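Local coordinates for protein transcarboxylase 5S subunit (Propionibacterium freudenreichii subsp. shermanii, PDB 1RQB) that transfers a carboxyl group from the biotin of the 1.3S subunit to pyruvate, forming oxaloacetate, as the cobalt-dependent 5S subunit of transcarboxylase, at residues 39-49 against 292-303; 235-243 against 268-277. All blocks are in the same frame, centred on the assembly; numbering follows the deposited sequence.

Contact 1. Residues 39-49 against 292-303; sequences LMATRMAMEDM and HFKAIRPKYKKF
Tyr-300 and Asp-48 meet through their polar ends, and most of the bonding between 39-49 and 292-303 gathers round this pair. The phenol OH of Tyr-300 donates to Asp-48 OD2 at 2.6 Å, along the anti lone pair of that oxygen, with carboxylate and ring nearly perpendicular (83°). The same hydroxyl accepts the backbone N-H of Ala-45 at 3.0 Å in a nearly straight bond, so the OH is gripped twice. The other carboxylate oxygen, Asp-48 OD1, takes a salt bridge from Lys-299 NZ at 2.7 Å; the ammonium comes from the syn side, 30° out of the carboxylate plane. With both oxygens engaged, Asp-48 is held against rotation and its negative charge is probably stabilised. His-292 NE2 donates to the carbonyl O of Asp-48, whose modelled position is less certain.

SE of Met-40 and SE of Met-44, both selenomethionines, lie on the same side of the Tyr-300 ring, each oblique to it, in Met-aromatic contacts. Bends at chi2 and chi3, both near 90°, turn the Met-44 chain so that its CE reaches CE2 of Phe-293 at 3.4 Å.

CG of Arg-43 sits over the Phe-303 ring, 3.7 Å from its centroid, in a CH-pi contact. CE2 of that ring also covers one face of the guanidinium, whose NH1 donates in plane to a lone pair of Ala-41 O at 3.0 Å; Phe-78 supplies a cation-pi partner. Arg-297 NE pairs with Glu-304, while its NH1 reaches Ser-255 O.

Beside the substrate site of the TIM barrel, where Met-44 packs on substrate-binding His-36, the contact joins the loop between helices 31-39 and 53-58 to the end of helix 283-296 and the 3-10 segment after it, with helix 83-93 against Met-46 and Met-49 and helix 478-484 against Lys-299.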
loop_
_atom_site.group_PDB
_atom_site.type_symbol
_atom_site.label_atom_id
_atom_site.label_comp_id
_atom_site.label_asym_id
_atom_site.label_seq_id
_atom_site.Cartn_x
_atom_site.Cartn_y
_atom_site.Cartn_z
ATOM N N LEU A 39 11.130 -1.017 8.424
ATOM C CA LEU A 39 11.493 -0.818 7.014
ATOM C C LEU A 39 13.002 -0.751 6.764
ATOM O O LEU A 39 13.443 -1.048 5.653
ATOM C CB LEU A 39 10.840 0.462 6.492
ATOM C CG LEU A 39 9.313 0.386 6.371
ATOM C CD1 LEU A 39 8.741 1.756 6.108
ATOM C CD2 LEU A 39 8.948 -0.593 5.256
HETATM N N MSE A 40 13.804 -0.364 7.753
HETATM C CA MSE A 40 15.240 -0.233 7.466
HETATM C C MSE A 40 16.125 -0.718 8.616
HETATM O O MSE A 40 17.127 -0.095 8.964
HETATM C CB MSE A 40 15.558 1.207 7.046
HETATM C CG MSE A 40 15.046 2.289 7.948
HETATM SE SE MSE A 40 14.498 3.854 6.881
HETATM C CE MSE A 40 12.739 3.292 6.383
ATOM N N ALA A 41 15.720 -1.845 9.184
ATOM C CA ALA A 41 16.454 -2.561 10.237
ATOM C C ALA A 41 16.820 -1.674 11.431
ATOM O O ALA A 41 17.891 -1.841 12.013
ATOM C CB ALA A 41 17.724 -3.189 9.621
ATOM N N THR A 42 15.952 -0.730 11.789
ATOM C CA THR A 42 16.157 0.126 12.968
ATOM C C THR A 42 17.456 0.930 12.875
ATOM O O THR A 42 17.978 1.370 13.898
ATOM C CB THR A 42 16.255 -0.729 14.272
ATOM O OG1 THR A 42 15.501 -1.943 14.133
ATOM C CG2 THR A 42 15.716 0.049 15.453
ATOM N N ARG A 43 17.951 1.192 11.669
ATOM C CA ARG A 43 19.235 1.892 11.525
ATOM C C ARG A 43 19.109 3.417 11.479
ATOM O O ARG A 43 20.121 4.106 11.361
ATOM C CB ARG A 43 19.945 1.430 10.255
ATOM C CG ARG A 43 20.400 -0.026 10.246
ATOM C CD ARG A 43 21.348 -0.300 11.401
ATOM N NE ARG A 43 22.205 -1.461 11.150
ATOM C CZ ARG A 43 21.828 -2.731 11.182
ATOM N NH1 ARG A 43 20.576 -3.064 11.464
ATOM N NH2 ARG A 43 22.726 -3.675 10.930
HETATM N N MSE A 44 17.908 3.968 11.597
HETATM C CA MSE A 44 17.751 5.426 11.491
HETATM C C MSE A 44 18.615 6.173 12.511
HETATM O O MSE A 44 18.501 5.965 13.717
HETATM C CB MSE A 44 16.303 5.847 11.701
HETATM C CG MSE A 44 16.157 7.343 11.663
HETATM SE SE MSE A 44 15.811 7.904 9.872
HETATM C CE MSE A 44 13.974 7.744 10.003
ATOM N N ALA A 45 19.432 7.094 12.009
ATOM C CA ALA A 45 20.322 7.890 12.867
ATOM C C ALA A 45 19.557 9.086 13.436
ATOM O O ALA A 45 18.734 9.697 12.757
ATOM C CB ALA A 45 21.520 8.374 12.064
HETATM N N MSE A 46 19.870 9.432 14.681
HETATM C CA MSE A 46 19.212 10.554 15.364
HETATM C C MSE A 46 19.363 11.833 14.536
HETATM O O MSE A 46 18.433 12.633 14.446
HETATM C CB MSE A 46 19.818 10.750 16.760
HETATM C CG MSE A 46 19.103 11.809 17.575
HETATM SE SE MSE A 46 17.194 11.357 17.780
HETATM C CE MSE A 46 16.899 12.185 19.514
ATOM N N GLU A 47 20.527 12.009 13.910
ATOM C CA GLU A 47 20.798 13.200 13.091
ATOM C C GLU A 47 19.760 13.344 11.976
ATOM O O GLU A 47 19.431 14.454 11.561
ATOM C CB GLU A 47 22.207 13.106 12.471
ATOM C CG GLU A 47 22.428 11.861 11.611
ATOM C CD GLU A 47 23.889 11.626 11.224
ATOM O OE1 GLU A 47 24.743 11.526 12.135
ATOM O OE2 GLU A 47 24.177 11.522 10.006
ATOM N N ASP A 48 19.227 12.224 11.501
ATOM C CA ASP A 48 18.263 12.247 10.392
ATOM C C ASP A 48 16.822 12.409 10.884
ATOM O O ASP A 48 15.909 12.546 10.068
ATOM C CB ASP A 48 18.382 10.954 9.565
ATOM C CG ASP A 48 19.648 10.917 8.698
ATOM O OD1 ASP A 48 20.065 11.983 8.203
ATOM O OD2 ASP A 48 20.218 9.822 8.487
HETATM N N MSE A 49 16.599 12.421 12.194
HETATM C CA MSE A 49 15.230 12.523 12.723
HETATM C C MSE A 49 14.944 13.854 13.424
HETATM O O MSE A 49 13.831 14.370 13.327
HETATM C CB MSE A 49 14.956 11.406 13.745
HETATM C CG MSE A 49 15.003 9.992 13.213
HETATM SE SE MSE A 49 14.441 8.686 14.586
HETATM C CE MSE A 49 16.154 8.342 15.429
ATOM N N HIS A 292 10.384 15.735 4.774
ATOM C CA HIS A 292 11.633 15.555 5.526
ATOM C C HIS A 292 12.149 14.126 5.354
ATOM O O HIS A 292 13.308 13.908 5.004
ATOM C CB HIS A 292 11.397 15.797 7.013
ATOM C CG HIS A 292 12.612 15.548 7.846
ATOM N ND1 HIS A 292 13.584 16.505 8.041
ATOM C CD2 HIS A 292 13.054 14.431 8.469
ATOM C CE1 HIS A 292 14.576 15.988 8.746
ATOM N NE2 HIS A 292 14.280 14.729 9.017
ATOM N N PHE A 293 11.288 13.145 5.607
ATOM C CA PHE A 293 11.749 11.751 5.526
ATOM C C PHE A 293 11.895 11.275 4.081
ATOM O O PHE A 293 12.671 10.359 3.810
ATOM C CB PHE A 293 10.840 10.836 6.342
ATOM C CG PHE A 293 11.034 11.000 7.828
ATOM C CD1 PHE A 293 10.148 11.756 8.581
ATOM C CD2 PHE A 293 12.182 10.495 8.445
ATOM C CE1 PHE A 293 10.400 12.024 9.938
ATOM C CE2 PHE A 293 12.450 10.757 9.798
ATOM C CZ PHE A 293 11.557 11.526 10.546
ATOM N N LYS A 294 11.180 11.889 3.150
ATOM C CA LYS A 294 11.301 11.472 1.746
ATOM C C LYS A 294 12.728 11.743 1.261
ATOM O O LYS A 294 13.291 10.975 0.482
ATOM C CB LYS A 294 10.309 12.240 0.866
ATOM C CG LYS A 294 10.411 11.829 -0.598
ATOM C CD LYS A 294 9.431 12.570 -1.492
ATOM C CE LYS A 294 9.591 12.109 -2.942
ATOM N NZ LYS A 294 9.549 10.612 -3.096
ATOM N N ALA A 295 13.312 12.828 1.746
ATOM C CA ALA A 295 14.673 13.221 1.351
ATOM C C ALA A 295 15.724 12.352 2.045
ATOM O O ALA A 295 16.818 12.148 1.521
ATOM C CB ALA A 295 14.899 14.700 1.706
ATOM N N ILE A 296 15.389 11.807 3.205
ATOM C CA ILE A 296 16.350 11.015 3.987
ATOM C C ILE A 296 16.300 9.517 3.672
ATOM O O ILE A 296 17.328 8.842 3.705
ATOM C CB ILE A 296 16.077 11.234 5.500
ATOM C CG1 ILE A 296 16.707 12.556 5.930
ATOM C CG2 ILE A 296 16.560 10.039 6.335
ATOM C CD1 ILE A 296 16.338 12.972 7.316
ATOM N N ARG A 297 15.138 8.987 3.327
ATOM C CA ARG A 297 15.009 7.532 3.153
ATOM C C ARG A 297 15.954 6.917 2.117
ATOM O O ARG A 297 16.465 5.819 2.338
ATOM C CB ARG A 297 13.565 7.158 2.849
ATOM C CG ARG A 297 13.350 5.653 2.808
ATOM C CD ARG A 297 11.887 5.325 2.662
ATOM N NE ARG A 297 11.684 3.886 2.619
ATOM C CZ ARG A 297 10.488 3.312 2.569
ATOM N NH1 ARG A 297 9.388 4.065 2.567
ATOM N NH2 ARG A 297 10.393 1.992 2.500
ATOM N N PRO A 298 16.209 7.583 0.973
ATOM C CA PRO A 298 17.116 6.948 0.002
ATOM C C PRO A 298 18.496 6.554 0.535
ATOM O O PRO A 298 19.126 5.633 0.016
ATOM C CB PRO A 298 17.201 7.984 -1.123
ATOM C CG PRO A 298 15.863 8.668 -1.042
ATOM C CD PRO A 298 15.713 8.866 0.451
ATOM N N LYS A 299 18.961 7.242 1.576
ATOM C CA LYS A 299 20.280 6.955 2.163
ATOM C C LYS A 299 20.303 5.599 2.873
ATOM O O LYS A 299 21.374 5.068 3.162
ATOM C CB LYS A 299 20.680 8.043 3.167
ATOM C CG LYS A 299 20.789 9.436 2.570
ATOM C CD LYS A 299 21.402 10.437 3.554
ATOM C CE LYS A 299 20.635 10.540 4.863
ATOM N NZ LYS A 299 21.231 11.594 5.746
ATOM N N TYR A 300 19.133 5.024 3.140
ATOM C CA TYR A 300 19.060 3.746 3.864
ATOM C C TYR A 300 18.726 2.584 2.926
ATOM O O TYR A 300 18.339 1.510 3.384
ATOM C CB TYR A 300 17.996 3.849 4.970
ATOM C CG TYR A 300 18.420 4.778 6.087
ATOM C CD1 TYR A 300 18.250 6.165 5.984
ATOM C CD2 TYR A 300 19.068 4.270 7.218
ATOM C CE1 TYR A 300 18.725 7.021 6.988
ATOM C CE2 TYR A 300 19.544 5.108 8.216
ATOM C CZ TYR A 300 19.375 6.471 8.100
ATOM O OH TYR A 300 19.860 7.281 9.095
ATOM N N LYS A 301 18.926 2.769 1.627
ATOM C CA LYS A 301 18.571 1.733 0.646
ATOM C C LYS A 301 19.228 0.382 0.941
ATOM O O LYS A 301 18.636 -0.658 0.657
ATOM C CB LYS A 301 18.941 2.169 -0.771
ATOM C CG LYS A 301 20.425 2.345 -1.011
ATOM C CD LYS A 301 20.683 2.688 -2.472
ATOM C CE LYS A 301 20.125 1.603 -3.388
ATOM N NZ LYS A 301 20.354 1.893 -4.836
ATOM N N LYS A 302 20.439 0.369 1.491
ATOM C CA LYS A 302 21.121 -0.909 1.753
ATOM C C LYS A 302 20.393 -1.728 2.821
ATOM O O LYS A 302 20.700 -2.903 3.010
ATOM C CB LYS A 302 22.572 -0.685 2.224
ATOM C CG LYS A 302 23.517 0.011 1.236
ATOM C CD LYS A 302 23.697 -0.789 -0.060
ATOM C CE LYS A 302 24.721 -0.110 -0.981
ATOM N NZ LYS A 302 25.024 -0.946 -2.178
ATOM N N PHE A 303 19.441 -1.136 3.541
ATOM C CA PHE A 303 18.758 -1.890 4.602
ATOM C C PHE A 303 17.281 -2.131 4.275
ATOM O O PHE A 303 16.547 -2.657 5.110
ATOM C CB PHE A 303 18.836 -1.136 5.944
ATOM C CG PHE A 303 20.236 -0.830 6.395
ATOM C CD1 PHE A 303 20.822 0.397 6.103
ATOM C CD2 PHE A 303 20.972 -1.778 7.095
ATOM C CE1 PHE A 303 22.129 0.680 6.504
ATOM C CE2 PHE A 303 22.286 -1.515 7.502
ATOM C CZ PHE A 303 22.866 -0.287 7.208
#

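Contact 2. Residues 235-243 against 268-277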
loop_
_atom_site.group_PDB
_atom_site.type_symbol
_atom_site.label_atom_id
_atom_site.label_comp_id
_atom_site.label_asym_id
_atom_site.label_seq_id
_atom_site.Cartn_x
_atom_site.Cartn_y
_atom_site.Cartn_z
ATOM N N GLU A 235 -5.551 -1.531 6.176
ATOM C CA GLU A 235 -6.110 -0.172 6.232
ATOM C C GLU A 235 -7.635 -0.294 6.255
ATOM O O GLU A 235 -8.342 0.520 6.850
ATOM C CB GLU A 235 -5.657 0.694 5.057
ATOM C CG GLU A 235 -6.122 2.141 5.222
ATOM C CD GLU A 235 -5.437 3.091 4.263
ATOM O OE1 GLU A 235 -4.207 3.261 4.367
ATOM O OE2 GLU A 235 -6.125 3.667 3.403
ATOM N N VAL A 236 -8.153 -1.335 5.618
ATOM C CA VAL A 236 -9.608 -1.538 5.658
ATOM C C VAL A 236 -9.986 -1.968 7.078
ATOM O O VAL A 236 -11.055 -1.624 7.576
ATOM C CB VAL A 236 -10.039 -2.604 4.655
ATOM C CG1 VAL A 236 -11.566 -2.765 4.693
ATOM C CG2 VAL A 236 -9.593 -2.183 3.252
ATOM N N SER A 237 -9.091 -2.707 7.736
ATOM C CA SER A 237 -9.324 -3.137 9.123
ATOM C C SER A 237 -9.376 -1.905 10.028
ATOM O O SER A 237 -10.184 -1.847 10.954
ATOM C CB SER A 237 -8.219 -4.099 9.588
ATOM O OG SER A 237 -8.213 -5.267 8.769
ATOM N N LEU A 238 -8.510 -0.922 9.781
ATOM C CA LEU A 238 -8.531 0.317 10.575
ATOM C C LEU A 238 -9.894 0.998 10.422
ATOM O O LEU A 238 -10.470 1.479 11.396
ATOM C CB LEU A 238 -7.441 1.283 10.110
ATOM C CG LEU A 238 -6.119 1.281 10.880
ATOM C CD1 LEU A 238 -5.536 -0.095 10.920
ATOM C CD2 LEU A 238 -5.152 2.266 10.238
HETATM N N MSE A 239 -10.410 1.051 9.198
HETATM C CA MSE A 239 -11.716 1.690 8.969
HETATM C C MSE A 239 -12.795 0.934 9.749
HETATM O O MSE A 239 -13.644 1.548 10.392
HETATM C CB MSE A 239 -12.075 1.690 7.478
HETATM C CG MSE A 239 -13.436 2.327 7.169
HETATM SE SE MSE A 239 -13.459 4.282 7.462
HETATM C CE MSE A 239 -14.406 4.340 9.115
ATOM N N LYS A 240 -12.777 -0.397 9.688
ATOM C CA LYS A 240 -13.757 -1.208 10.427
ATOM C C LYS A 240 -13.566 -1.045 11.937
ATOM O O LYS A 240 -14.536 -1.069 12.695
ATOM C CB LYS A 240 -13.639 -2.697 10.039
ATOM C CG LYS A 240 -14.220 -2.981 8.668
ATOM C CD LYS A 240 -15.690 -2.634 8.695
ATOM C CE LYS A 240 -16.354 -2.795 7.349
ATOM N NZ LYS A 240 -17.734 -2.235 7.414
ATOM N N ALA A 241 -12.321 -0.880 12.376
ATOM C CA ALA A 241 -12.065 -0.706 13.813
ATOM C C ALA A 241 -12.646 0.636 14.262
ATOM O O ALA A 241 -13.176 0.760 15.365
ATOM C CB ALA A 241 -10.555 -0.761 14.103
ATOM N N ILE A 242 -12.557 1.637 13.400
ATOM C CA ILE A 242 -13.108 2.962 13.720
ATOM C C ILE A 242 -14.634 2.856 13.779
ATOM O O ILE A 242 -15.274 3.440 14.651
ATOM C CB ILE A 242 -12.649 4.006 12.672
ATOM C CG1 ILE A 242 -11.155 4.293 12.884
ATOM C CG2 ILE A 242 -13.494 5.300 12.783
ATOM C CD1 ILE A 242 -10.501 5.069 11.749
ATOM N N GLU A 243 -15.231 2.092 12.873
ATOM C CA GLU A 243 -16.690 1.922 12.922
ATOM C C GLU A 243 -17.084 1.199 14.213
ATOM O O GLU A 243 -18.161 1.436 14.758
ATOM C CB GLU A 243 -17.196 1.147 11.688
ATOM C CG GLU A 243 -16.987 1.917 10.370
ATOM C CD GLU A 243 -17.401 1.136 9.112
ATOM O OE1 GLU A 243 -17.346 -0.115 9.126
ATOM O OE2 GLU A 243 -17.767 1.787 8.098
ATOM N N VAL A 268 -4.786 7.648 6.093
ATOM C CA VAL A 268 -5.793 7.325 7.114
ATOM C C VAL A 268 -6.582 8.584 7.477
ATOM O O VAL A 268 -7.798 8.536 7.654
ATOM C CB VAL A 268 -5.136 6.700 8.368
ATOM C CG1 VAL A 268 -6.130 6.620 9.515
ATOM C CG2 VAL A 268 -4.655 5.302 8.026
ATOM N N ALA A 269 -5.911 9.733 7.550
ATOM C CA ALA A 269 -6.648 10.958 7.895
ATOM C C ALA A 269 -7.581 11.366 6.752
ATOM O O ALA A 269 -8.737 11.720 6.986
ATOM C CB ALA A 269 -5.673 12.108 8.208
ATOM N N GLU A 270 -7.089 11.316 5.515
ATOM C CA GLU A 270 -7.894 11.751 4.362
ATOM C C GLU A 270 -9.082 10.831 4.072
ATOM O O GLU A 270 -10.138 11.298 3.649
ATOM C CB GLU A 270 -7.027 11.838 3.104
ATOM C CG GLU A 270 -5.934 12.879 3.178
ATOM C CD GLU A 270 -6.364 14.246 2.660
ATOM O OE1 GLU A 270 -7.583 14.493 2.489
ATOM O OE2 GLU A 270 -5.466 15.081 2.428
HETATM N N MSE A 271 -8.938 9.536 4.303
HETATM C CA MSE A 271 -10.006 8.585 3.962
HETATM C C MSE A 271 -11.270 8.801 4.800
HETATM O O MSE A 271 -12.332 8.302 4.434
HETATM C CB MSE A 271 -9.538 7.146 4.173
HETATM C CG MSE A 271 -9.399 6.741 5.635
HETATM SE SE MSE A 271 -8.797 4.873 5.902
HETATM C CE MSE A 271 -9.308 4.610 7.758
ATOM N N LEU A 272 -11.193 9.532 5.909
ATOM C CA LEU A 272 -12.370 9.693 6.776
ATOM C C LEU A 272 -13.301 10.831 6.347
ATOM O O LEU A 272 -14.392 10.964 6.899
ATOM C CB LEU A 272 -11.923 9.951 8.224
ATOM C CG LEU A 272 -11.105 8.839 8.878
ATOM C CD1 LEU A 272 -10.703 9.259 10.302
ATOM C CD2 LEU A 272 -11.931 7.562 8.906
ATOM N N GLU A 273 -12.910 11.640 5.363
ATOM C CA GLU A 273 -13.723 12.802 4.973
ATOM C C GLU A 273 -15.149 12.408 4.583
ATOM O O GLU A 273 -15.367 11.571 3.707
ATOM C CB GLU A 273 -13.056 13.574 3.826
ATOM C CG GLU A 273 -13.852 14.797 3.375
ATOM C CD GLU A 273 -13.094 15.676 2.384
ATOM O OE1 GLU A 273 -12.263 15.140 1.620
ATOM O OE2 GLU A 273 -13.347 16.904 2.364
ATOM N N GLY A 274 -16.113 13.039 5.256
ATOM C CA GLY A 274 -17.524 12.791 5.015
ATOM C C GLY A 274 -18.166 11.587 5.690
ATOM O O GLY A 274 -19.366 11.371 5.524
ATOM N N THR A 275 -17.404 10.806 6.454
ATOM C CA THR A 275 -17.936 9.608 7.122
ATOM C C THR A 275 -18.497 9.952 8.505
ATOM O O THR A 275 -19.155 9.121 9.131
ATOM C CB THR A 275 -16.825 8.560 7.395
ATOM O OG1 THR A 275 -15.859 9.129 8.294
ATOM C CG2 THR A 275 -16.123 8.142 6.094
ATOM N N GLY A 276 -18.212 11.154 8.998
ATOM C CA GLY A 276 -18.642 11.518 10.347
ATOM C C GLY A 276 -17.454 11.395 11.298
ATOM O O GLY A 276 -17.461 11.931 12.406
ATOM N N TYR A 277 -16.422 10.667 10.883
ATOM C CA TYR A 277 -15.222 10.529 11.723
ATOM C C TYR A 277 -14.156 11.492 11.201
ATOM O O TYR A 277 -14.134 11.840 10.022
ATOM C CB TYR A 277 -14.656 9.107 11.652
ATOM C CG TYR A 277 -15.680 8.055 11.950
ATOM C CD1 TYR A 277 -16.116 7.182 10.950
ATOM C CD2 TYR A 277 -16.240 7.940 13.228
ATOM C CE1 TYR A 277 -17.081 6.211 11.211
ATOM C CE2 TYR A 277 -17.215 6.976 13.499
ATOM C CZ TYR A 277 -17.625 6.113 12.479
ATOM O OH TYR A 277 -18.567 5.145 12.725
#
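Met-239 and Ile-242 on helix 234-243 pack against Met-271, Leu-272 and Tyr-277, joining successive TIM-barrel helices, 234-243 and 265-271, separated in sequence by strand 248-251, and the turn after the second.

Apolar contacts make up most of the interface. The two selenomethionines run antiparallel alongside one another, CE of Met-271 lying 4.0 Å from CB of Met-239. Met-271 extends straight beyond CG and passes SE alongside Glu-235, whereas Met-239 bends, placing SE against Leu-272 CD2 at 3.9 Å and CE near the Tyr-277 ring. Ile-242 CD1 meets Leu-272 CD2 tip to tip at 4.0 Å. Toward the start of helix 234-243, Leu-238 CD2 touches Val-268 CG2 at 3.8 Å, the side chains crossing at about a right angle.

Polar bonds lie within each segment or lead outside. Thr-275 OG1 accepts Tyr-277 N, which makes an ST turn as the chain leaves a type II turn, and donates at 2.7 Å to Leu-272 O, which also accepts Thr-275 N. Lys-240 NZ bridges Glu-243 OE1, and Glu-243 OE2 pairs with Lys-240 of the second subunit, placing this helix at the dimer interface. Tyr-277 OH bonds to Ser-20 O.

A CH-pi contact completes the packing: CG2 of Ile-242, the branch pointing opposite the backbone N, rests over the Tyr-277 ring, 3.7 Å from the centroid and 14° off the normal.

Contacts 1 and 2 belong to separate parts of the barrel, with centres 29 Å and nearest atoms about 13 Å apart; they share no helix or strand. Contact 2 is wholly buried and almost entirely apolar between its segments, the Lys-240 and Glu-243 charges directed along helix 234-243 and to the second subunit. Contact 1 is partly buried and mixed: a carboxylate, a phenol and an ammonium bond across it beside selenomethionine and aromatic packing. It ties a loop to the end of a sequence-distant helix and the 3-10 segment after it, whereas 235-243 and 268-277 are close neighbours along the chain. The side chains of Leu-39 and Leu-238 are about 10 and 12 Å from the cobalt ion.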